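Long-range contacts in pseudoaglycone deacetylase Dbv21 (Actinoplanes teichomyceticus, PDB 3DFI), which probably catalyses the zinc-dependent removal of an acetyl group from a pseudoaglycone intermediate in the biosynthesis of the lipoglycopeptide antibiotic A40926: residues 206-211 / 250-255; 153-158 / 181-186; 50-55 / 70-75. All blocks are in the same frame, centred on the assembly; numbering follows the deposited sequence.

How the interactions relate
The three contacts lie in one alpha-beta domain, two toward its periphery and one beside its metal. Interaction 2 is the buried one: it joins the ends of two adjacent parallel strands, and its D184 side chain lies about 6 Å from the zinc ion, linked to it through the ligand H161. Interaction 1 lies about 17 Å away between centres, at the outer strand of the same sheet, and is a surface contact away from the metal. Interaction 3 sits about 25 Å from interaction 2, again between centres, with P72 about 11 Å from the zinc ligand H16 between side chains. Interactions 1 and 3, about 38 Å apart between centres, fall on opposite sides of the chain's centre.

Interaction 1: 206-211 / 250-255; sequences PELSFV and NAAPDG
F210 and L208, both reaching from the edge strand 201-210, meet the chain just where helix 240-251 ends. The apolar part centres on the methyl of A252. F210 presents the rim of its ring to it, CZ lying 3.7 Å from A252 CB near the ring plane, while L208 CD2 approaches the same methyl from further back along the strand, at 4.1 Å. The other branch, L208 CD1, comes within 4.4 Å of A251 CB. With CG anti to the carbonyl carbon (chi1 -72°), the phenyl group of F210 leans out from the strand far enough to reach the turn.

The second kind of contact sets carbon against carbonyl oxygen. L208 CD2 is 3.5 Å from A251 O, and G255 O comes obliquely to the ring, 3.0 Å from F210 CD2. No hydrogen bond joins the two segments; within 250-255, G255 N bonds to A252 O across a type I beta turn, while 206-211 pairs with strand 258-266.

The turn that follows helix 240-251 leads into strand 258-266, the antiparallel neighbour of 201-210, and packs on that edge strand of the mixed sheet.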
ATOM      1  N   PRO A 206       8.641   7.138  15.024  1.00 54.95           N
ATOM      2  CA  PRO A 206       8.224   5.881  14.394  1.00 55.61           C
ATOM      3  C   PRO A 206       7.732   4.870  15.426  1.00 56.11           C
ATOM      4  O   PRO A 206       8.225   4.861  16.550  1.00 55.82           O
ATOM      5  CB  PRO A 206       9.515   5.363  13.732  1.00 55.45           C
ATOM      6  CG  PRO A 206      10.650   6.015  14.524  1.00 55.71           C
ATOM      7  CD  PRO A 206      10.099   7.372  14.907  1.00 55.32           C
ATOM      8  N   GLU A 207       6.760   4.033  15.055  1.00 56.53           N
ATOM      9  CA  GLU A 207       6.310   2.979  15.966  1.00 56.52           C
ATOM     10  C   GLU A 207       6.291   1.625  15.300  1.00 55.29           C
ATOM     11  O   GLU A 207       5.770   1.470  14.201  1.00 54.21           O
ATOM     12  CB  GLU A 207       4.927   3.290  16.570  1.00 57.51           C
ATOM     13  CG  GLU A 207       4.717   2.673  17.989  1.00 60.45           C
ATOM     14  CD  GLU A 207       4.799   3.684  19.129  1.00 64.29           C
ATOM     15  OE1 GLU A 207       3.970   4.619  19.155  1.00 66.11           O
ATOM     16  OE2 GLU A 207       5.680   3.541  20.020  1.00 65.47           O
ATOM     17  N   LEU A 208       6.862   0.650  15.988  1.00 54.55           N
ATOM     18  CA  LEU A 208       6.861  -0.727  15.537  1.00 54.53           C
ATOM     19  C   LEU A 208       5.577  -1.430  15.962  1.00 53.85           C
ATOM     20  O   LEU A 208       5.254  -1.491  17.146  1.00 53.81           O
ATOM     21  CB  LEU A 208       8.084  -1.459  16.103  1.00 54.91           C
ATOM     22  CG  LEU A 208       9.455  -1.426  15.398  1.00 55.64           C
ATOM     23  CD1 LEU A 208       9.670  -0.255  14.433  1.00 56.83           C
ATOM     24  CD2 LEU A 208      10.560  -1.457  16.438  1.00 56.19           C
ATOM     25  N   SER A 209       4.850  -1.956  14.987  1.00 53.13           N
ATOM     26  CA  SER A 209       3.680  -2.775  15.258  1.00 53.07           C
ATOM     27  C   SER A 209       4.091  -4.248  15.193  1.00 52.64           C
ATOM     28  O   SER A 209       4.439  -4.776  14.128  1.00 52.65           O
ATOM     29  CB  SER A 209       2.519  -2.407  14.308  1.00 53.27           C
ATOM     30  OG  SER A 209       1.820  -3.563  13.822  1.00 55.91           O
ATOM     31  N   PHE A 210       4.097  -4.889  16.357  1.00 52.06           N
ATOM     32  CA  PHE A 210       4.469  -6.290  16.484  1.00 51.68           C
ATOM     33  C   PHE A 210       3.286  -7.193  16.226  1.00 51.53           C
ATOM     34  O   PHE A 210       2.148  -6.856  16.580  1.00 51.81           O
ATOM     35  CB  PHE A 210       5.039  -6.557  17.876  1.00 51.55           C
ATOM     36  CG  PHE A 210       6.393  -5.964  18.083  1.00 51.48           C
ATOM     37  CD1 PHE A 210       6.535  -4.697  18.641  1.00 51.70           C
ATOM     38  CD2 PHE A 210       7.534  -6.667  17.706  1.00 52.06           C
ATOM     39  CE1 PHE A 210       7.801  -4.142  18.831  1.00 51.00           C
ATOM     40  CE2 PHE A 210       8.799  -6.119  17.886  1.00 51.51           C
ATOM     41  CZ  PHE A 210       8.927  -4.848  18.451  1.00 51.00           C
ATOM     42  N   VAL A 211       3.561  -8.332  15.596  1.00 50.94           N
ATOM     43  CA  VAL A 211       2.528  -9.298  15.240  1.00 50.60           C
ATOM     44  C   VAL A 211       2.955 -10.699  15.691  1.00 50.69           C
ATOM     45  O   VAL A 211       4.135 -10.940  15.969  1.00 50.52           O
ATOM     46  CB  VAL A 211       2.197  -9.281  13.704  1.00 50.71           C
ATOM     47  CG1 VAL A 211       1.844  -7.855  13.213  1.00 50.59           C
ATOM     48  CG2 VAL A 211       3.335  -9.882  12.875  1.00 49.49           C
ATOM     49  N   ASN A 250      16.213  -6.283  11.948  1.00 57.74           N
ATOM     50  CA  ASN A 250      17.099  -5.140  12.202  1.00 58.47           C
ATOM     51  C   ASN A 250      16.455  -4.120  13.130  1.00 59.06           C
ATOM     52  O   ASN A 250      17.138  -3.551  13.974  1.00 59.20           O
ATOM     53  CB  ASN A 250      17.511  -4.435  10.899  1.00 58.66           C
ATOM     54  CG  ASN A 250      18.513  -5.241  10.051  1.00 59.23           C
ATOM     55  OD1 ASN A 250      19.211  -6.162  10.533  1.00 58.21           O
ATOM     56  ND2 ASN A 250      18.585  -4.873   8.767  1.00 60.28           N
ATOM     57  N   ALA A 251      15.141  -3.909  12.977  1.00 59.76           N
ATOM     58  CA  ALA A 251      14.402  -2.906  13.754  1.00 60.78           C
ATOM     59  C   ALA A 251      14.113  -3.339  15.192  1.00 61.44           C
ATOM     60  O   ALA A 251      13.923  -2.491  16.059  1.00 61.99           O
ATOM     61  CB  ALA A 251      13.112  -2.530  13.052  1.00 60.62           C
ATOM     62  N   ALA A 252      14.068  -4.650  15.434  1.00 61.95           N
ATOM     63  CA  ALA A 252      13.822  -5.183  16.777  1.00 62.49           C
ATOM     64  C   ALA A 252      14.356  -6.602  16.877  1.00 62.92           C
ATOM     65  O   ALA A 252      13.593  -7.557  16.717  1.00 63.59           O
ATOM     66  CB  ALA A 252      12.335  -5.134  17.127  1.00 62.42           C
ATOM     67  N   PRO A 253      15.672  -6.742  17.141  1.00 62.95           N
ATOM     68  CA  PRO A 253      16.425  -8.005  17.065  1.00 63.09           C
ATOM     69  C   PRO A 253      15.898  -9.154  17.933  1.00 63.34           C
ATOM     70  O   PRO A 253      16.166 -10.328  17.629  1.00 62.95           O
ATOM     71  CB  PRO A 253      17.832  -7.600  17.530  1.00 63.02           C
ATOM     72  CG  PRO A 253      17.923  -6.154  17.230  1.00 62.97           C
ATOM     73  CD  PRO A 253      16.549  -5.618  17.519  1.00 62.85           C
ATOM     74  N   ASP A 254      15.158  -8.816  18.991  1.00 63.49           N
ATOM     75  CA  ASP A 254      14.735  -9.797  19.994  1.00 63.38           C
ATOM     76  C   ASP A 254      13.255 -10.208  19.909  1.00 63.01           C
ATOM     77  O   ASP A 254      12.862 -11.206  20.520  1.00 63.42           O
ATOM     78  CB  ASP A 254      15.020  -9.262  21.403  1.00 63.59           C
ATOM     79  CG  ASP A 254      16.494  -8.934  21.633  1.00 64.30           C
ATOM     80  OD1 ASP A 254      17.363  -9.833  21.443  1.00 64.66           O
ATOM     81  OD2 ASP A 254      16.776  -7.773  22.026  1.00 63.99           O
ATOM     82  N   GLY A 255      12.445  -9.463  19.153  1.00 62.12           N
ATOM     83  CA  GLY A 255      10.990  -9.524  19.337  1.00 60.86           C
ATOM     84  C   GLY A 255      10.040  -9.847  18.199  1.00 59.77           C
ATOM     85  O   GLY A 255       8.914  -9.341  18.181  1.00 60.32           O
TER

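Interaction 2: 153-158 / 181-186; sequences VAIGKH and LWQDLP
D184 turns its carboxylate into the bend at 153-158, where OD1 accepts from I155 N and, weakly, from A154 N. I155 N, 3.1 Å from D184 OD1, comes from above the carboxylate plane, about 72° out of it; the bond from A154 N to D184 OD1, at 2.9 Å, is weak because it is strongly bent. CG of D184 stands anti to its carbonyl carbon (chi1 -53°), which aims the group at those amides. Its other oxygen, OD2, bonds to ND1 of the zinc ligand H161, so D184 is a second-shell residue consistent with a role in orienting that imidazole.

V153 and L181 cross at about a right angle, with V153 CB 3.9 Å from L181 CB. V153 CG1 lies close to both W182 O and D184 OD1, at 3.3 and 3.4 Å. Further along, the end of I155 lies obliquely over the extended chain of Q183, I155 CD1 being 3.8 Å from Q183 CG; the amide oxygen of Q183 bonds to H247.

V153 N donates to W182 O at 2.8 Å, prolonging the pairing of the parallel strands 148-152 and 179-182. Helix 159-174 connects these strands in a beta-alpha-beta crossover, strand 258-266 flanks L181 and Q183, and helix 19-33 packs on W182.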
ATOM      1  N   VAL A 153       4.087   6.161   3.421  1.00 49.41           N
ATOM      2  CA  VAL A 153       4.873   7.378   3.655  1.00 49.04           C
ATOM      3  C   VAL A 153       5.537   7.882   2.368  1.00 48.51           C
ATOM      4  O   VAL A 153       5.994   9.018   2.316  1.00 48.07           O
ATOM      5  CB  VAL A 153       5.901   7.192   4.820  1.00 48.66           C
ATOM      6  CG1 VAL A 153       7.169   6.524   4.348  1.00 48.61           C
ATOM      7  CG2 VAL A 153       6.236   8.545   5.493  1.00 48.40           C
ATOM      8  N   ALA A 154       5.576   7.024   1.344  1.00 48.44           N
ATOM      9  CA  ALA A 154       6.168   7.315   0.017  1.00 48.71           C
ATOM     10  C   ALA A 154       7.711   7.355  -0.026  1.00 49.93           C
ATOM     11  O   ALA A 154       8.320   8.135  -0.769  1.00 49.73           O
ATOM     12  CB  ALA A 154       5.520   8.572  -0.675  1.00 47.70           C
ATOM     13  N   ILE A 155       8.323   6.500   0.792  1.00 50.52           N
ATOM     14  CA  ILE A 155       9.698   6.086   0.634  1.00 51.28           C
ATOM     15  C   ILE A 155       9.803   5.406  -0.746  1.00 51.90           C
ATOM     16  O   ILE A 155       8.936   4.609  -1.108  1.00 51.34           O
ATOM     17  CB  ILE A 155      10.074   5.079   1.758  1.00 51.42           C
ATOM     18  CG1 ILE A 155      10.354   5.815   3.079  1.00 51.62           C
ATOM     19  CG2 ILE A 155      11.281   4.211   1.365  1.00 52.68           C
ATOM     20  CD1 ILE A 155      10.358   4.899   4.304  1.00 51.19           C
ATOM     21  N   GLY A 156      10.857   5.731  -1.500  1.00 52.80           N
ATOM     22  CA  GLY A 156      11.036   5.227  -2.878  1.00 53.36           C
ATOM     23  C   GLY A 156      10.593   6.265  -3.906  1.00 53.87           C
ATOM     24  O   GLY A 156      10.829   6.103  -5.108  1.00 53.69           O
ATOM     25  N   LYS A 157       9.936   7.315  -3.404  1.00 53.46           N
ATOM     26  CA  LYS A 157       9.506   8.503  -4.168  1.00 53.81           C
ATOM     27  C   LYS A 157       8.695   8.254  -5.459  1.00 53.21           C
ATOM     28  O   LYS A 157       8.711   9.080  -6.363  1.00 53.23           O
ATOM     29  CB  LYS A 157      10.700   9.422  -4.476  1.00 53.79           C
ATOM     30  CG  LYS A 157      11.448   9.967  -3.259  1.00 53.95           C
ATOM     31  CD  LYS A 157      12.632  10.860  -3.680  1.00 54.43           C
ATOM     32  CE  LYS A 157      13.717  10.074  -4.438  1.00 55.37           C
ATOM     33  NZ  LYS A 157      14.944  10.899  -4.732  1.00 55.10           N
ATOM     34  N   HIS A 158       7.982   7.138  -5.545  1.00 52.54           N
ATOM     35  CA  HIS A 158       7.130   6.908  -6.709  1.00 52.20           C
ATOM     36  C   HIS A 158       6.054   8.011  -6.790  1.00 51.61           C
ATOM     37  O   HIS A 158       5.418   8.324  -5.790  1.00 51.22           O
ATOM     38  CB  HIS A 158       6.477   5.537  -6.637  1.00 51.95           C
ATOM     39  CG  HIS A 158       5.918   5.075  -7.943  1.00 53.18           C
ATOM     40  ND1 HIS A 158       4.813   5.659  -8.529  1.00 50.36           N
ATOM     41  CD2 HIS A 158       6.324   4.096  -8.790  1.00 53.20           C
ATOM     42  CE1 HIS A 158       4.558   5.057  -9.678  1.00 52.11           C
ATOM     43  NE2 HIS A 158       5.458   4.103  -9.858  1.00 53.13           N
ATOM     44  N   LEU A 181       1.224   6.727   8.563  1.00 49.93           N
ATOM     45  CA  LEU A 181       1.900   6.524   7.314  1.00 48.47           C
ATOM     46  C   LEU A 181       2.824   5.346   7.528  1.00 48.37           C
ATOM     47  O   LEU A 181       3.591   5.319   8.500  1.00 48.00           O
ATOM     48  CB  LEU A 181       2.677   7.787   6.915  1.00 48.27           C
ATOM     49  CG  LEU A 181       1.837   9.059   6.661  1.00 48.49           C
ATOM     50  CD1 LEU A 181       2.686  10.186   6.155  1.00 48.06           C
ATOM     51  CD2 LEU A 181       0.673   8.792   5.688  1.00 49.21           C
ATOM     52  N   TRP A 182       2.751   4.370   6.619  1.00 48.16           N
ATOM     53  CA  TRP A 182       3.594   3.181   6.704  1.00 47.22           C
ATOM     54  C   TRP A 182       4.925   3.273   5.945  1.00 47.19           C
ATOM     55  O   TRP A 182       5.074   4.063   5.022  1.00 47.13           O
ATOM     56  CB  TRP A 182       2.826   1.928   6.281  1.00 47.18           C
ATOM     57  CG  TRP A 182       2.516   1.777   4.772  1.00 47.99           C
ATOM     58  CD1 TRP A 182       3.422   1.713   3.730  1.00 48.78           C
ATOM     59  CD2 TRP A 182       1.210   1.634   4.170  1.00 48.97           C
ATOM     60  NE1 TRP A 182       2.749   1.536   2.524  1.00 48.74           N
ATOM     61  CE2 TRP A 182       1.400   1.484   2.766  1.00 49.36           C
ATOM     62  CE3 TRP A 182      -0.106   1.624   4.682  1.00 48.78           C
ATOM     63  CZ2 TRP A 182       0.318   1.331   1.867  1.00 49.34           C
ATOM     64  CZ3 TRP A 182      -1.171   1.445   3.796  1.00 47.99           C
ATOM     65  CH2 TRP A 182      -0.953   1.324   2.399  1.00 48.59           C
ATOM     66  N   GLN A 183       5.877   2.434   6.344  1.00 46.78           N
ATOM     67  CA  GLN A 183       7.175   2.334   5.693  1.00 46.78           C
ATOM     68  C   GLN A 183       6.995   1.416   4.481  1.00 46.99           C
ATOM     69  O   GLN A 183       6.742   0.205   4.663  1.00 47.20           O
ATOM     70  CB  GLN A 183       8.156   1.700   6.678  1.00 47.26           C
ATOM     71  CG  GLN A 183       9.636   1.672   6.271  1.00 46.59           C
ATOM     72  CD  GLN A 183      10.481   0.893   7.256  1.00 47.23           C
ATOM     73  OE1 GLN A 183      10.150  -0.283   7.514  1.00 50.16           O
ATOM     74  NE2 GLN A 183      11.479   1.446   7.771  1.00 47.20           N
ATOM     75  N   ASP A 184       7.140   1.979   3.273  1.00 46.05           N
ATOM     76  CA  ASP A 184       6.897   1.253   2.004  1.00 47.62           C
ATOM     77  C   ASP A 184       7.851   0.074   1.903  1.00 47.16           C
ATOM     78  O   ASP A 184       9.032   0.260   2.097  1.00 47.25           O
ATOM     79  CB  ASP A 184       7.126   2.189   0.801  1.00 46.85           C
ATOM     80  CG  ASP A 184       6.304   3.505   0.899  1.00 50.62           C
ATOM     81  OD1 ASP A 184       6.498   4.301   1.871  1.00 48.03           O
ATOM     82  OD2 ASP A 184       5.469   3.725  -0.006  1.00 51.29           O
ATOM     83  N   LEU A 185       7.346  -1.120   1.563  1.00 47.92           N
ATOM     84  CA  LEU A 185       8.219  -2.297   1.448  1.00 47.73           C
ATOM     85  C   LEU A 185       8.064  -2.925   0.060  1.00 48.08           C
ATOM     86  O   LEU A 185       7.008  -2.855  -0.510  1.00 47.17           O
ATOM     87  CB  LEU A 185       7.924  -3.310   2.564  1.00 46.96           C
ATOM     88  CG  LEU A 185       8.367  -2.911   3.982  1.00 49.26           C
ATOM     89  CD1 LEU A 185       7.799  -3.855   5.059  1.00 48.75           C
ATOM     90  CD2 LEU A 185       9.905  -2.798   4.064  1.00 44.31           C
ATOM     91  N   PRO A 186       9.122  -3.563  -0.468  1.00 48.21           N
ATOM     92  CA  PRO A 186      10.428  -3.796   0.152  1.00 48.68           C
ATOM     93  C   PRO A 186      11.370  -2.603   0.049  1.00 49.47           C
ATOM     94  O   PRO A 186      12.494  -2.652   0.551  1.00 49.24           O
ATOM     95  CB  PRO A 186      10.998  -4.955  -0.680  1.00 48.14           C
ATOM     96  CG  PRO A 186      10.404  -4.765  -2.050  1.00 48.08           C
ATOM     97  CD  PRO A 186       9.030  -4.158  -1.819  1.00 48.14           C
TER

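Interaction 3: 50-55 / 70-75; sequences PPYSPA and DAPLRR
Y52 meets the start of helix 71-86 through its phenol oxygen, which accepts a hydrogen bond from A71 N; the separation between A71 N and Y52 OH is 3.1 Å and the N-H...O angle 151°. The same oxygen rests against carbon on both neighbouring residues, with P72 CD 3.5 Å from Y52 OH and D70 CA also 3.5 Å from Y52 OH. Beside them, P50 lies against the cap residue, its CD 4.2 Å from D70 CB.

A second layer fixes these groups. P50 CA lies over one face of the tyrosine ring, 3.8 Å above its plane and displaced toward the rim, a fold-back that accompanies the cis peptide between P50 and P51. H60, from helix 54-63, meets the Y52 ring edge-to-face, and the hydroxyl makes a further hydrogen bond to A48 O. On the other segment D70 is the N-cap: with CG anti to its backbone N (chi1 -171°), it brings OD1 3.1 Å from L73 N in a nearly straight bond, L73 N meeting OD1 from above the carboxylate plane, about 46° out of it. Farther out, R75 of the same helix bonds to L17 O, beside the zinc ligand H16.

One capping bond, from L73 N to D70 OD1, is thus joined by a hydrogen bond from A71 N to the phenol of Y52. P72, between these two donors, has no amide hydrogen. The bond to the A48 carbonyl uses the phenol's hydrogen, leaving its oxygen to receive A71, and the positive helix end would probably polarise that oxygen.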
ATOM      1  N   PRO A  50      -6.439  -4.765 -23.690  1.00 56.51           N
ATOM      2  CA  PRO A  50      -5.581  -4.753 -24.873  1.00 57.07           C
ATOM      3  C   PRO A  50      -6.357  -4.153 -26.051  1.00 57.75           C
ATOM      4  O   PRO A  50      -7.587  -4.267 -26.071  1.00 57.53           O
ATOM      5  CB  PRO A  50      -5.315  -6.247 -25.141  1.00 56.95           C
ATOM      6  CG  PRO A  50      -5.680  -6.948 -23.897  1.00 56.45           C
ATOM      7  CD  PRO A  50      -6.796  -6.140 -23.305  1.00 56.51           C
ATOM      8  N   PRO A  51      -5.654  -3.567 -27.045  1.00 58.49           N
ATOM      9  CA  PRO A  51      -4.196  -3.567 -27.221  1.00 58.99           C
ATOM     10  C   PRO A  51      -3.484  -2.449 -26.469  1.00 59.43           C
ATOM     11  O   PRO A  51      -4.088  -1.413 -26.186  1.00 59.62           O
ATOM     12  CB  PRO A  51      -4.021  -3.394 -28.735  1.00 59.34           C
ATOM     13  CG  PRO A  51      -5.333  -2.835 -29.251  1.00 58.78           C
ATOM     14  CD  PRO A  51      -6.330  -2.819 -28.119  1.00 58.78           C
ATOM     15  N   TYR A  52      -2.207  -2.669 -26.158  1.00 59.79           N
ATOM     16  CA  TYR A  52      -1.420  -1.719 -25.367  1.00 60.10           C
ATOM     17  C   TYR A  52      -0.322  -1.034 -26.173  1.00 60.56           C
ATOM     18  O   TYR A  52      -0.028  -1.427 -27.299  1.00 60.42           O
ATOM     19  CB  TYR A  52      -0.777  -2.428 -24.169  1.00 60.00           C
ATOM     20  CG  TYR A  52      -1.760  -3.061 -23.219  1.00 60.01           C
ATOM     21  CD1 TYR A  52      -2.538  -2.274 -22.367  1.00 59.27           C
ATOM     22  CD2 TYR A  52      -1.905  -4.451 -23.162  1.00 59.58           C
ATOM     23  CE1 TYR A  52      -3.446  -2.845 -21.494  1.00 59.11           C
ATOM     24  CE2 TYR A  52      -2.811  -5.038 -22.279  1.00 59.69           C
ATOM     25  CZ  TYR A  52      -3.572  -4.221 -21.448  1.00 59.34           C
ATOM     26  OH  TYR A  52      -4.472  -4.777 -20.588  1.00 59.27           O
ATOM     27  N   SER A  53       0.285  -0.012 -25.573  1.00 61.24           N
ATOM     28  CA  SER A  53       1.470   0.639 -26.132  1.00 61.93           C
ATOM     29  C   SER A  53       2.704  -0.248 -25.928  1.00 62.31           C
ATOM     30  O   SER A  53       2.756  -1.014 -24.960  1.00 62.84           O
ATOM     31  CB  SER A  53       1.695   2.002 -25.467  1.00 61.67           C
ATOM     32  OG  SER A  53       2.177   1.857 -24.142  1.00 61.86           O
ATOM     33  N   PRO A  54       3.705  -0.144 -26.828  1.00 62.58           N
ATOM     34  CA  PRO A  54       4.969  -0.866 -26.616  1.00 62.73           C
ATOM     35  C   PRO A  54       5.563  -0.642 -25.215  1.00 62.89           C
ATOM     36  O   PRO A  54       6.077  -1.582 -24.609  1.00 62.81           O
ATOM     37  CB  PRO A  54       5.891  -0.278 -27.687  1.00 62.66           C
ATOM     38  CG  PRO A  54       4.973   0.179 -28.759  1.00 62.67           C
ATOM     39  CD  PRO A  54       3.721   0.636 -28.082  1.00 62.50           C
ATOM     40  N   ALA A  55       5.474   0.587 -24.705  1.00 63.00           N
ATOM     41  CA  ALA A  55       5.980   0.918 -23.371  1.00 63.33           C
ATOM     42  C   ALA A  55       5.264   0.140 -22.263  1.00 63.64           C
ATOM     43  O   ALA A  55       5.854  -0.137 -21.209  1.00 63.82           O
ATOM     44  CB  ALA A  55       5.877   2.411 -23.125  1.00 63.45           C
ATOM     45  N   ASP A  70      -5.380  -9.097 -20.440  1.00 47.56           N
ATOM     46  CA  ASP A  70      -5.797  -7.868 -19.736  1.00 47.89           C
ATOM     47  C   ASP A  70      -5.011  -7.773 -18.431  1.00 48.34           C
ATOM     48  O   ASP A  70      -5.300  -8.480 -17.453  1.00 48.96           O
ATOM     49  CB  ASP A  70      -7.313  -7.918 -19.481  1.00 47.33           C
ATOM     50  CG  ASP A  70      -7.883  -6.594 -18.940  1.00 47.47           C
ATOM     51  OD1 ASP A  70      -7.243  -5.932 -18.116  1.00 44.94           O
ATOM     52  OD2 ASP A  70      -8.996  -6.228 -19.340  1.00 48.10           O
ATOM     53  N   ALA A  71      -3.993  -6.917 -18.419  1.00 48.36           N
ATOM     54  CA  ALA A  71      -3.104  -6.806 -17.260  1.00 47.72           C
ATOM     55  C   ALA A  71      -3.723  -6.238 -15.974  1.00 47.81           C
ATOM     56  O   ALA A  71      -3.580  -6.838 -14.905  1.00 47.68           O
ATOM     57  CB  ALA A  71      -1.823  -6.049 -17.626  1.00 48.19           C
ATOM     58  N   PRO A  72      -4.376  -5.061 -16.050  1.00 48.12           N
ATOM     59  CA  PRO A  72      -5.014  -4.562 -14.820  1.00 47.69           C
ATOM     60  C   PRO A  72      -6.025  -5.556 -14.225  1.00 47.20           C
ATOM     61  O   PRO A  72      -6.076  -5.720 -13.005  1.00 47.17           O
ATOM     62  CB  PRO A  72      -5.695  -3.278 -15.276  1.00 47.86           C
ATOM     63  CG  PRO A  72      -4.932  -2.854 -16.490  1.00 48.11           C
ATOM     64  CD  PRO A  72      -4.566  -4.141 -17.188  1.00 47.56           C
ATOM     65  N   LEU A  73      -6.778  -6.257 -15.081  1.00 47.09           N
ATOM     66  CA  LEU A  73      -7.657  -7.336 -14.610  1.00 46.31           C
ATOM     67  C   LEU A  73      -6.886  -8.441 -13.878  1.00 46.94           C
ATOM     68  O   LEU A  73      -7.224  -8.795 -12.755  1.00 47.14           O
ATOM     69  CB  LEU A  73      -8.478  -7.917 -15.771  1.00 46.64           C
ATOM     70  CG  LEU A  73      -9.413  -9.088 -15.444  1.00 46.78           C
ATOM     71  CD1 LEU A  73     -10.548  -8.642 -14.476  1.00 46.18           C
ATOM     72  CD2 LEU A  73      -9.995  -9.720 -16.731  1.00 45.34           C
ATOM     73  N   ARG A  74      -5.866  -9.014 -14.519  1.00 46.92           N
ATOM     74  CA  ARG A  74      -4.979  -9.962 -13.828  1.00 46.55           C
ATOM     75  C   ARG A  74      -4.563  -9.461 -12.428  1.00 46.87           C
ATOM     76  O   ARG A  74      -4.675 -10.184 -11.435  1.00 46.23           O
ATOM     77  CB  ARG A  74      -3.739 -10.246 -14.678  1.00 46.76           C
ATOM     78  CG  ARG A  74      -2.721 -11.280 -14.070  1.00 46.46           C
ATOM     79  CD  ARG A  74      -3.057 -12.750 -14.508  1.00 46.94           C
ATOM     80  NE  ARG A  74      -4.419 -13.115 -14.107  1.00 45.86           N
ATOM     81  CZ  ARG A  74      -4.752 -13.586 -12.904  1.00 48.39           C
ATOM     82  NH1 ARG A  74      -6.022 -13.837 -12.622  1.00 48.79           N
ATOM     83  NH2 ARG A  74      -3.831 -13.813 -11.977  1.00 49.68           N
ATOM     84  N   ARG A  75      -4.105  -8.213 -12.355  1.00 47.65           N
ATOM     85  CA  ARG A  75      -3.627  -7.615 -11.093  1.00 47.24           C
ATOM     86  C   ARG A  75      -4.751  -7.398 -10.076  1.00 47.26           C
ATOM     87  O   ARG A  75      -4.560  -7.608  -8.878  1.00 47.30           O
ATOM     88  CB  ARG A  75      -2.893  -6.316 -11.381  1.00 47.40           C
ATOM     89  CG  ARG A  75      -1.566  -6.521 -12.148  1.00 48.19           C
ATOM     90  CD  ARG A  75      -0.700  -5.264 -12.105  1.00 49.02           C
ATOM     91  NE  ARG A  75      -0.278  -4.891 -10.747  1.00 50.75           N
ATOM     92  CZ  ARG A  75       0.418  -3.781 -10.482  1.00 48.52           C
ATOM     93  NH1 ARG A  75       0.755  -2.977 -11.480  1.00 48.70           N
ATOM     94  NH2 ARG A  75       0.780  -3.473  -9.247  1.00 47.48           N
TER